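Long-range contacts in putative aminopeptidase (Leishmania major, PDB 5NTH), which probably acts as a manganese-dependent leucyl aminopeptidase of the M17 family, removing residues from the N-terminus of peptides: residues A[302-307]-A[361-366]; A[306-311]-A[384-389]; A[298-303]-A[319-324]. All blocks are in the same frame, centred on the assembly; numbering follows the deposited sequence.

Contact 1: residues A[302-307]-A[361-366]; sequences YDCGGL and NAIGPH. With MN (manganese (II) ion), chain D; BB2 (actinonin), chain E.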
loop_
_atom_site.group_PDB
_atom_site.type_symbol
_atom_site.label_atom_id
_atom_site.label_comp_id
_atom_site.label_asym_id
_atom_site.label_seq_id
_atom_site.Cartn_x
_atom_site.Cartn_y
_atom_site.Cartn_z
ATOM N N TYR A 302 8.603 19.293 -16.383
ATOM C CA TYR A 302 8.435 17.969 -15.862
ATOM C C TYR A 302 8.230 18.016 -14.367
ATOM O O TYR A 302 8.957 18.723 -13.660
ATOM C CB TYR A 302 9.648 17.139 -16.203
ATOM C CG TYR A 302 9.406 15.694 -15.983
ATOM C CD1 TYR A 302 8.454 15.013 -16.722
ATOM C CD2 TYR A 302 10.105 15.001 -15.022
ATOM C CE1 TYR A 302 8.220 13.660 -16.519
ATOM C CE2 TYR A 302 9.885 13.656 -14.815
ATOM C CZ TYR A 302 8.935 12.992 -15.551
ATOM O OH TYR A 302 8.736 11.650 -15.346
ATOM N N ASP A 303 7.232 17.269 -13.894
ATOM C CA ASP A 303 6.939 17.188 -12.464
ATOM C C ASP A 303 7.251 15.807 -11.961
ATOM O O ASP A 303 6.428 14.902 -12.071
ATOM C CB ASP A 303 5.471 17.540 -12.150
ATOM C CG ASP A 303 5.225 17.681 -10.661
ATOM O OD1 ASP A 303 6.251 17.717 -9.947
ATOM O OD2 ASP A 303 4.046 17.775 -10.179
ATOM N N CYS A 304 8.424 15.637 -11.368
ATOM C CA CYS A 304 8.775 14.329 -10.798
ATOM C C CYS A 304 8.166 14.141 -9.400
ATOM O O CYS A 304 8.122 13.045 -8.867
ATOM C CB CYS A 304 10.297 14.108 -10.833
ATOM S SG CYS A 304 11.198 14.489 -9.335
ATOM N N GLY A 305 7.673 15.229 -8.830
ATOM C CA GLY A 305 7.113 15.209 -7.496
ATOM C C GLY A 305 7.993 15.884 -6.449
ATOM O O GLY A 305 7.563 16.096 -5.313
ATOM N N GLY A 306 9.210 16.257 -6.834
ATOM C CA GLY A 306 10.230 16.617 -5.869
ATOM C C GLY A 306 10.537 15.442 -4.957
ATOM O O GLY A 306 10.439 14.274 -5.365
ATOM N N LEU A 307 10.872 15.755 -3.699
ATOM C CA LEU A 307 11.198 14.728 -2.679
ATOM C C LEU A 307 9.974 13.915 -2.264
ATOM O O LEU A 307 10.096 12.819 -1.713
ATOM C CB LEU A 307 11.801 15.392 -1.447
ATOM C CG LEU A 307 13.214 15.953 -1.630
ATOM C CD1 LEU A 307 13.431 17.151 -0.728
ATOM C CD2 LEU A 307 14.269 14.883 -1.388
ATOM N N ASN A 361 10.252 20.552 -11.707
ATOM C CA ASN A 361 10.270 20.048 -10.328
ATOM C C ASN A 361 11.066 18.729 -10.244
ATOM O O ASN A 361 10.541 17.627 -10.494
ATOM C CB ASN A 361 8.851 19.851 -9.790
ATOM C CG ASN A 361 8.822 19.737 -8.273
ATOM O OD1 ASN A 361 9.779 20.107 -7.594
ATOM N ND2 ASN A 361 7.726 19.229 -7.737
ATOM N N ALA A 362 12.343 18.869 -9.911
ATOM C CA ALA A 362 13.293 17.773 -9.966
ATOM C C ALA A 362 13.662 17.399 -8.549
ATOM O O ALA A 362 13.449 18.185 -7.625
ATOM C CB ALA A 362 14.522 18.175 -10.759
ATOM N N ILE A 363 14.202 16.196 -8.387
ATOM C CA ILE A 363 14.481 15.619 -7.054
ATOM C C ILE A 363 15.989 15.477 -6.911
ATOM O O ILE A 363 16.668 15.101 -7.863
ATOM C CB ILE A 363 13.745 14.282 -6.821
ATOM C CG1 ILE A 363 14.089 13.707 -5.433
ATOM C CG2 ILE A 363 14.078 13.282 -7.912
ATOM C CD1 ILE A 363 13.438 12.371 -5.100
ATOM N N GLY A 364 16.507 15.793 -5.725
ATOM C CA GLY A 364 17.955 15.900 -5.529
ATOM C C GLY A 364 18.379 16.648 -4.276
ATOM O O GLY A 364 17.543 16.997 -3.451
ATOM N N PRO A 365 19.692 16.900 -4.123
ATOM C CA PRO A 365 20.203 17.584 -2.920
ATOM C C PRO A 365 19.751 19.031 -2.789
ATOM O O PRO A 365 19.441 19.474 -1.691
ATOM C CB PRO A 365 21.726 17.547 -3.108
ATOM C CG PRO A 365 21.974 16.513 -4.153
ATOM C CD PRO A 365 20.779 16.513 -5.036
ATOM N N HIS A 366 19.718 19.742 -3.914
ATOM C CA HIS A 366 19.308 21.155 -3.957
ATOM C C HIS A 366 17.766 21.311 -3.950
ATOM O O HIS A 366 17.262 22.425 -4.106
ATOM C CB HIS A 366 19.943 21.870 -5.184
ATOM C CG HIS A 366 21.445 21.865 -5.172
ATOM N ND1 HIS A 366 22.196 23.016 -5.048
ATOM C CD2 HIS A 366 22.339 20.845 -5.241
ATOM C CE1 HIS A 366 23.484 22.708 -5.047
ATOM N NE2 HIS A 366 23.596 21.396 -5.157
HETATM MN MN MN D . 3.079 18.287 -8.567
HETATM C C5 BB2 E . -1.044 16.954 -8.526
HETATM C C3 BB2 E . 0.301 17.555 -8.803
HETATM O O4 BB2 E . 1.257 16.842 -8.675
HETATM N N1 BB2 E . 0.432 18.806 -9.220
HETATM O O2 BB2 E . 1.720 19.311 -9.508
HETATM C C6 BB2 E . -1.141 16.586 -7.051
HETATM C C12 BB2 E . -2.151 15.491 -6.922
HETATM O O13 BB2 E . -3.306 15.801 -6.812
HETATM C C7 BB2 E . -1.517 17.831 -6.238
HETATM C C8 BB2 E . -1.737 17.569 -4.752
HETATM C C9 BB2 E . -0.444 17.205 -4.036
HETATM C C10 BB2 E . -0.583 15.903 -3.266
HETATM C C11 BB2 E . -1.424 16.090 -2.016
HETATM N N14 BB2 E . -1.754 14.226 -6.956
HETATM C C15 BB2 E . -2.713 13.129 -6.875
HETATM C C16 BB2 E . -2.314 11.949 -7.792
HETATM C C18 BB2 E . -2.681 10.556 -7.258
HETATM C C17 BB2 E . -2.908 12.142 -9.202
HETATM C C19 BB2 E . -2.967 12.805 -5.423
HETATM O O20 BB2 E . -4.000 13.245 -4.959
HETATM N N21 BB2 E . -2.116 12.076 -4.667
HETATM C C22 BB2 E . -2.611 11.312 -3.514
HETATM C C23 BB2 E . -0.664 11.867 -4.786
HETATM C C24 BB2 E . -0.328 10.600 -3.999
HETATM C C25 BB2 E . -1.601 10.174 -3.292
HETATM C C26 BB2 E . -2.634 12.272 -2.313
HETATM O O27 BB2 E . -3.622 13.301 -2.470
#
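Asp303 and Asn361 both turn their side-chain CG anti to the backbone N (chi1 -170° and -163°), which lays carboxylate and amide side by side, pointing the same way. They sit on one face of a short parallel beta bridge in the catalytic domain of this M17 aminopeptidase. Two backbone bonds make the bridge. Asn361 N donates to Tyr302 O at 3.0 Å, and Cys304 N donates to Asn361 O at 3.0 Å.

The amide then reaches the carboxylate. Asn361 ND2 donates to Asp303 OD1 at 3.1 Å, on the syn side but somewhat out of the carboxylate plane. Gly305 N meets the same oxygen from the opposite face, closing an Asx turn. Two donors therefore grip OD1, which helps fix the rotation of the carboxylate. The other oxygen, OD2, serves the metal site: it binds a manganese ion at 1.9 Å, and the O2 and O4 atoms of actinonin bind the same ion. Asp388 and Glu390 also bind it. Asn361 ND2 has a further acceptor in Thr387 O.

Beyond the bridge the contact becomes apolar. Ile363 points toward the loop that follows Asp303. Its CG2 branch touches Cys304 SG, and its CD1 end lies against Gly306 O and Leu307 CA. Leu307 of a third subunit also packs on Ile363 and Cys304, so this patch is part of the subunit interface. At the far end, Leu307 CD2 rests 4.2 Å from Ile363 CG1.

Contact 2: residues A[306-311]-A[384-389]; sequences GLALKP and VMNTDA. With MN (manganese (II) ion), chain D; BB2 (actinonin), chain E.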
loop_
_atom_site.group_PDB
_atom_site.type_symbol
_atom_site.label_atom_id
_atom_site.label_comp_id
_atom_site.label_asym_id
_atom_site.label_seq_id
_atom_site.Cartn_x
_atom_site.Cartn_y
_atom_site.Cartn_z
ATOM N N GLY A 306 9.210 16.257 -6.834
ATOM C CA GLY A 306 10.230 16.617 -5.869
ATOM C C GLY A 306 10.537 15.442 -4.957
ATOM O O GLY A 306 10.439 14.274 -5.365
ATOM N N LEU A 307 10.872 15.755 -3.699
ATOM C CA LEU A 307 11.198 14.728 -2.679
ATOM C C LEU A 307 9.974 13.915 -2.264
ATOM O O LEU A 307 10.096 12.819 -1.713
ATOM C CB LEU A 307 11.801 15.392 -1.447
ATOM C CG LEU A 307 13.214 15.953 -1.630
ATOM C CD1 LEU A 307 13.431 17.151 -0.728
ATOM C CD2 LEU A 307 14.269 14.883 -1.388
ATOM N N ALA A 308 8.799 14.489 -2.520
ATOM C CA ALA A 308 7.522 13.824 -2.396
ATOM C C ALA A 308 7.322 13.220 -3.764
ATOM O O ALA A 308 6.361 13.523 -4.513
ATOM C CB ALA A 308 6.444 14.835 -2.052
ATOM N N LEU A 309 8.289 12.365 -4.067
ATOM C CA LEU A 309 8.477 11.807 -5.369
ATOM C C LEU A 309 7.240 10.985 -5.654
ATOM O O LEU A 309 6.755 10.276 -4.795
ATOM C CB LEU A 309 9.746 10.973 -5.403
ATOM C CG LEU A 309 10.135 10.252 -6.697
ATOM C CD1 LEU A 309 10.589 11.187 -7.808
ATOM C CD2 LEU A 309 11.223 9.243 -6.376
ATOM N N LYS A 310 6.695 11.179 -6.845
ATOM C CA LYS A 310 5.557 10.441 -7.333
ATOM C C LYS A 310 5.959 9.010 -7.651
ATOM O O LYS A 310 7.109 8.755 -8.069
ATOM C CB LYS A 310 5.055 11.059 -8.642
ATOM C CG LYS A 310 4.395 12.429 -8.557
ATOM C CD LYS A 310 3.934 12.821 -9.959
ATOM C CE LYS A 310 2.647 13.612 -9.960
ATOM N NZ LYS A 310 2.970 15.015 -9.640
ATOM N N PRO A 311 4.999 8.075 -7.503
ATOM C CA PRO A 311 5.182 6.730 -8.046
ATOM C C PRO A 311 5.204 6.738 -9.573
ATOM O O PRO A 311 4.746 7.708 -10.200
ATOM C CB PRO A 311 3.961 5.952 -7.524
ATOM C CG PRO A 311 3.382 6.781 -6.441
ATOM C CD PRO A 311 3.721 8.198 -6.777
ATOM N N VAL A 384 6.223 24.719 3.071
ATOM C CA VAL A 384 6.095 23.627 2.119
ATOM C C VAL A 384 5.901 22.315 2.835
ATOM O O VAL A 384 6.821 21.814 3.413
ATOM C CB VAL A 384 7.358 23.528 1.245
ATOM C CG1 VAL A 384 7.248 22.379 0.256
ATOM C CG2 VAL A 384 7.594 24.843 0.493
ATOM N N MET A 385 4.712 21.743 2.771
ATOM C CA MET A 385 4.437 20.429 3.375
ATOM C C MET A 385 4.506 19.277 2.397
ATOM O O MET A 385 4.744 18.132 2.798
ATOM C CB MET A 385 3.056 20.433 3.993
ATOM C CG MET A 385 2.855 21.494 5.049
ATOM S SD MET A 385 3.545 20.959 6.619
ATOM C CE MET A 385 5.301 21.224 6.423
ATOM N N ASN A 386 4.249 19.569 1.130
ATOM C CA ASN A 386 4.375 18.600 0.072
ATOM C C ASN A 386 4.969 19.266 -1.115
ATOM O O ASN A 386 4.330 20.161 -1.677
ATOM C CB ASN A 386 3.035 18.011 -0.321
ATOM C CG ASN A 386 3.202 16.811 -1.231
ATOM O OD1 ASN A 386 3.664 16.966 -2.349
ATOM N ND2 ASN A 386 2.885 15.611 -0.746
ATOM N N THR A 387 6.142 18.800 -1.539
ATOM C CA THR A 387 6.834 19.419 -2.664
ATOM C C THR A 387 6.177 19.088 -4.014
ATOM O O THR A 387 6.505 19.690 -5.035
ATOM C CB THR A 387 8.300 19.025 -2.715
ATOM O OG1 THR A 387 8.388 17.625 -2.965
ATOM C CG2 THR A 387 8.991 19.356 -1.411
ATOM N N ASP A 388 5.247 18.145 -4.037
ATOM C CA ASP A 388 4.515 17.868 -5.264
ATOM C C ASP A 388 3.366 18.843 -5.586
ATOM O O ASP A 388 2.808 18.791 -6.713
ATOM C CB ASP A 388 4.001 16.437 -5.268
ATOM C CG ASP A 388 3.613 15.979 -6.635
ATOM O OD1 ASP A 388 3.835 16.714 -7.660
ATOM O OD2 ASP A 388 3.030 14.889 -6.683
ATOM N N ALA A 389 3.026 19.717 -4.634
ATOM C CA ALA A 389 2.193 20.878 -4.908
ATOM C C ALA A 389 3.080 22.068 -5.228
ATOM O O ALA A 389 3.154 23.049 -4.520
ATOM C CB ALA A 389 1.258 21.169 -3.765
HETATM MN MN MN D . 3.079 18.287 -8.567
HETATM C C5 BB2 E . -1.044 16.954 -8.526
HETATM C C3 BB2 E . 0.301 17.555 -8.803
HETATM O O4 BB2 E . 1.257 16.842 -8.675
HETATM N N1 BB2 E . 0.432 18.806 -9.220
HETATM O O2 BB2 E . 1.720 19.311 -9.508
HETATM C C6 BB2 E . -1.141 16.586 -7.051
HETATM C C12 BB2 E . -2.151 15.491 -6.922
HETATM O O13 BB2 E . -3.306 15.801 -6.812
HETATM C C7 BB2 E . -1.517 17.831 -6.238
HETATM C C8 BB2 E . -1.737 17.569 -4.752
HETATM C C9 BB2 E . -0.444 17.205 -4.036
HETATM C C10 BB2 E . -0.583 15.903 -3.266
HETATM C C11 BB2 E . -1.424 16.090 -2.016
HETATM N N14 BB2 E . -1.754 14.226 -6.956
HETATM C C15 BB2 E . -2.713 13.129 -6.875
HETATM C C16 BB2 E . -2.314 11.949 -7.792
HETATM C C18 BB2 E . -2.681 10.556 -7.258
HETATM C C17 BB2 E . -2.908 12.142 -9.202
HETATM C C19 BB2 E . -2.967 12.805 -5.423
HETATM O O20 BB2 E . -4.000 13.245 -4.959
HETATM N N21 BB2 E . -2.116 12.076 -4.667
HETATM C C22 BB2 E . -2.611 11.312 -3.514
HETATM C C23 BB2 E . -0.664 11.867 -4.786
HETATM C C24 BB2 E . -0.328 10.600 -3.999
HETATM C C25 BB2 E . -1.601 10.174 -3.292
HETATM C C26 BB2 E . -2.634 12.272 -2.313
HETATM O O27 BB2 E . -3.622 13.301 -2.470
#
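Lys310 and Asp388 form a salt bridge in the manganese and actinonin site of the catalytic domain. Their side chains cross at about a right angle. Lys310 NZ donates to the syn lone pair of Asp388 OD1 at 2.7 Å, and more weakly to OD2 at 3.0 Å. The lysine chain bends at its last two torsions (chi3 145°, chi4 81°), which turns NZ to the carboxylate and to actinonin O4, its hydrogen-bond acceptor at 2.7 Å.

Metal bonds come next. Asp388 binds the manganese ion that Asp303 OD2 also holds, through OD1 at 2.0 Å and its backbone O at 1.9 Å. OD1 is thus shared between metal and ammonium group.

The remaining contacts are uncharged. Ala308 is the centre of an inverse gamma turn, and its CB packs on Asn386 OD1 and Thr387 OG1, 3.5 Å from each. Asn386 OD1 also accepts from Asp388 N in an Asx turn, which helps position the metal ligand. Thr387 OG1 is hydrogen-bonded to Gly305 O.

Both segments are loops. Residues 306-311 run from strand 302-303 to helix 312-315, while 384-389 join strand 381-383 to helix 391-404.

Contact 3: residues A[298-303]-A[319-324]; sequences KGIVYD and KTDMGG. With MN (manganese (II) ion), chain C; MN (manganese (II) ion), chain D; BB2 (actinonin), chain E.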
loop_
_atom_site.group_PDB
_atom_site.type_symbol
_atom_site.label_atom_id
_atom_site.label_comp_id
_atom_site.label_asym_id
_atom_site.label_seq_id
_atom_site.Cartn_x
_atom_site.Cartn_y
_atom_site.Cartn_z
ATOM N N LYS A 298 0.981 27.606 -15.682
ATOM C CA LYS A 298 1.932 26.683 -15.085
ATOM C C LYS A 298 2.757 26.053 -16.198
ATOM O O LYS A 298 2.230 25.275 -16.995
ATOM C CB LYS A 298 1.192 25.612 -14.253
ATOM C CG LYS A 298 2.050 24.496 -13.637
ATOM C CD LYS A 298 1.210 23.569 -12.759
ATOM C CE LYS A 298 1.742 22.138 -12.717
ATOM N NZ LYS A 298 1.409 21.319 -11.506
ATOM N N GLY A 299 4.036 26.423 -16.256
ATOM C CA GLY A 299 5.014 25.813 -17.153
ATOM C C GLY A 299 5.964 24.833 -16.456
ATOM O O GLY A 299 7.198 24.945 -16.574
ATOM N N ILE A 300 5.418 23.858 -15.738
ATOM C CA ILE A 300 6.263 22.837 -15.130
ATOM C C ILE A 300 6.549 21.819 -16.219
ATOM O O ILE A 300 5.676 21.034 -16.602
ATOM C CB ILE A 300 5.634 22.236 -13.862
ATOM C CG1 ILE A 300 5.593 23.291 -12.747
ATOM C CG2 ILE A 300 6.369 20.996 -13.395
ATOM C CD1 ILE A 300 6.933 23.831 -12.269
ATOM N N VAL A 301 7.771 21.881 -16.748
ATOM C CA VAL A 301 8.136 21.083 -17.927
ATOM C C VAL A 301 8.224 19.594 -17.621
ATOM O O VAL A 301 7.952 18.745 -18.482
ATOM C CB VAL A 301 9.429 21.560 -18.599
ATOM C CG1 VAL A 301 9.207 22.961 -19.156
ATOM C CG2 VAL A 301 10.641 21.464 -17.666
ATOM N N TYR A 302 8.603 19.293 -16.383
ATOM C CA TYR A 302 8.435 17.969 -15.862
ATOM C C TYR A 302 8.230 18.016 -14.367
ATOM O O TYR A 302 8.957 18.723 -13.660
ATOM C CB TYR A 302 9.648 17.139 -16.203
ATOM C CG TYR A 302 9.406 15.694 -15.983
ATOM C CD1 TYR A 302 8.454 15.013 -16.722
ATOM C CD2 TYR A 302 10.105 15.001 -15.022
ATOM C CE1 TYR A 302 8.220 13.660 -16.519
ATOM C CE2 TYR A 302 9.885 13.656 -14.815
ATOM C CZ TYR A 302 8.935 12.992 -15.551
ATOM O OH TYR A 302 8.736 11.650 -15.346
ATOM N N ASP A 303 7.232 17.269 -13.894
ATOM C CA ASP A 303 6.939 17.188 -12.464
ATOM C C ASP A 303 7.251 15.807 -11.961
ATOM O O ASP A 303 6.428 14.902 -12.071
ATOM C CB ASP A 303 5.471 17.540 -12.150
ATOM C CG ASP A 303 5.225 17.681 -10.661
ATOM O OD1 ASP A 303 6.251 17.717 -9.947
ATOM O OD2 ASP A 303 4.046 17.775 -10.179
ATOM N N LYS A 319 5.270 15.207 -18.494
ATOM C CA LYS A 319 5.435 15.838 -19.762
ATOM C C LYS A 319 4.459 16.974 -19.939
ATOM O O LYS A 319 4.790 18.005 -20.406
ATOM C CB LYS A 319 5.059 14.782 -20.765
ATOM C CG LYS A 319 5.726 14.768 -22.095
ATOM C CD LYS A 319 4.794 14.042 -23.021
ATOM C CE LYS A 319 5.443 12.904 -23.765
ATOM N NZ LYS A 319 4.537 12.287 -24.772
ATOM N N THR A 320 3.229 16.720 -19.589
ATOM C CA THR A 320 2.119 17.586 -19.859
ATOM C C THR A 320 1.846 18.558 -18.760
ATOM O O THR A 320 0.915 19.344 -18.852
ATOM C CB THR A 320 0.816 16.782 -20.073
ATOM O OG1 THR A 320 0.367 16.188 -18.845
ATOM C CG2 THR A 320 1.017 15.716 -21.159
ATOM N N ASP A 321 2.654 18.524 -17.715
ATOM C CA ASP A 321 2.458 19.438 -16.633
ATOM C C ASP A 321 2.816 20.905 -17.002
ATOM O O ASP A 321 2.711 21.800 -16.143
ATOM C CB ASP A 321 3.225 18.951 -15.401
ATOM C CG ASP A 321 2.445 19.165 -14.085
ATOM O OD1 ASP A 321 1.218 18.911 -14.050
ATOM O OD2 ASP A 321 3.073 19.565 -13.077
ATOM N N MET A 322 3.233 21.158 -18.254
ATOM C CA MET A 322 3.327 22.541 -18.770
ATOM C C MET A 322 2.150 22.953 -19.695
ATOM O O MET A 322 2.221 23.961 -20.407
ATOM C CB MET A 322 4.693 22.843 -19.384
ATOM C CG MET A 322 5.289 21.774 -20.270
ATOM S SD MET A 322 4.189 21.293 -21.608
ATOM C CE MET A 322 4.423 22.634 -22.772
ATOM N N GLY A 323 1.045 22.216 -19.594
ATOM C CA GLY A 323 -0.148 22.437 -20.393
ATOM C C GLY A 323 -0.834 23.775 -20.189
ATOM O O GLY A 323 -1.204 24.425 -21.151
ATOM N N GLY A 324 -1.031 24.174 -18.942
ATOM C CA GLY A 324 -1.640 25.452 -18.661
ATOM C C GLY A 324 -0.859 26.543 -19.326
ATOM O O GLY A 324 -1.418 27.398 -19.973
HETATM MN MN MN C . 2.432 19.613 -11.302
HETATM MN MN MN D . 3.079 18.287 -8.567
HETATM C C5 BB2 E . -1.044 16.954 -8.526
HETATM C C3 BB2 E . 0.301 17.555 -8.803
HETATM O O4 BB2 E . 1.257 16.842 -8.675
HETATM N N1 BB2 E . 0.432 18.806 -9.220
HETATM O O2 BB2 E . 1.720 19.311 -9.508
HETATM C C6 BB2 E . -1.141 16.586 -7.051
HETATM C C12 BB2 E . -2.151 15.491 -6.922
HETATM O O13 BB2 E . -3.306 15.801 -6.812
HETATM C C7 BB2 E . -1.517 17.831 -6.238
HETATM C C8 BB2 E . -1.737 17.569 -4.752
HETATM C C9 BB2 E . -0.444 17.205 -4.036
HETATM C C10 BB2 E . -0.583 15.903 -3.266
HETATM C C11 BB2 E . -1.424 16.090 -2.016
HETATM N N14 BB2 E . -1.754 14.226 -6.956
HETATM C C15 BB2 E . -2.713 13.129 -6.875
HETATM C C16 BB2 E . -2.314 11.949 -7.792
HETATM C C18 BB2 E . -2.681 10.556 -7.258
HETATM C C17 BB2 E . -2.908 12.142 -9.202
HETATM C C19 BB2 E . -2.967 12.805 -5.423
HETATM O O20 BB2 E . -4.000 13.245 -4.959
HETATM N N21 BB2 E . -2.116 12.076 -4.667
HETATM C C22 BB2 E . -2.611 11.312 -3.514
HETATM C C23 BB2 E . -0.664 11.867 -4.786
HETATM C C24 BB2 E . -0.328 10.600 -3.999
HETATM C C25 BB2 E . -1.601 10.174 -3.292
HETATM C C26 BB2 E . -2.634 12.272 -2.313
HETATM O O27 BB2 E . -3.622 13.301 -2.470
HETATM O O HOH W 1 0.088 23.237 -16.490
#
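Strand 291-300 runs beside the start of helix 323-341, Gly299 CA and Met322 CA being 4.0 Å apart, and the chain turns a corner at Val301 before strand 302-303. A weak backbone bond runs from Ile300 N to Asp321 O. Met322, the N-cap residue, makes a CA-H...O contact with Lys298 O at 3.4 Å. One water links the same Lys298 O to Gly324 N, donating to the first and accepting from the second.

The side chains of Lys298 and Asp321 meet at a slant. The lysine is extended throughout, with CG anti to the backbone N (chi1 176°), and carries NZ to the other manganese ion, the one Asp388 does not bind, at 2.0 Å. Asp321 OD2 binds that ion at 1.9 Å, and its OD1 is hydrogen-bonded to Thr418. Glu390 also binds it. Ile300 lies alongside Asp321, its CG2 3.6 Å from OD2. Asp303 OD2 reaches this ion by a long bond of 2.7 Å, a loose bridge between the metals; actinonin O2 bridges them more tightly. Met322 CG packs on Val301 CG1.

This is the two-metal centre of M17 aminopeptidases. A lysine nitrogen that binds a metal must offer it a lone pair, so Lys298 is probably neutral here.

The three contacts border one two-manganese site in the catalytic domain. Contacts 1 and 2 lie close, with centres about 8 Å apart, and share Gly306 and Leu307. Contact 3 is about 13 Å from contact 1 and 15 Å from contact 2, between centres. It shares strand 302-303 with contact 1. Residues 298-311 supply one side of all three; along the chain, 319-324, 361-366 and 384-389 follow in turn. Contacts 2 and 3 meet where Lys310 NZ makes a salt bridge to Asp303 OD2. Residues 298-311 thus bring together the ligand Asp321, nearby in sequence, the ligand Asp388, far along the chain, and Asn361, which holds Asp303.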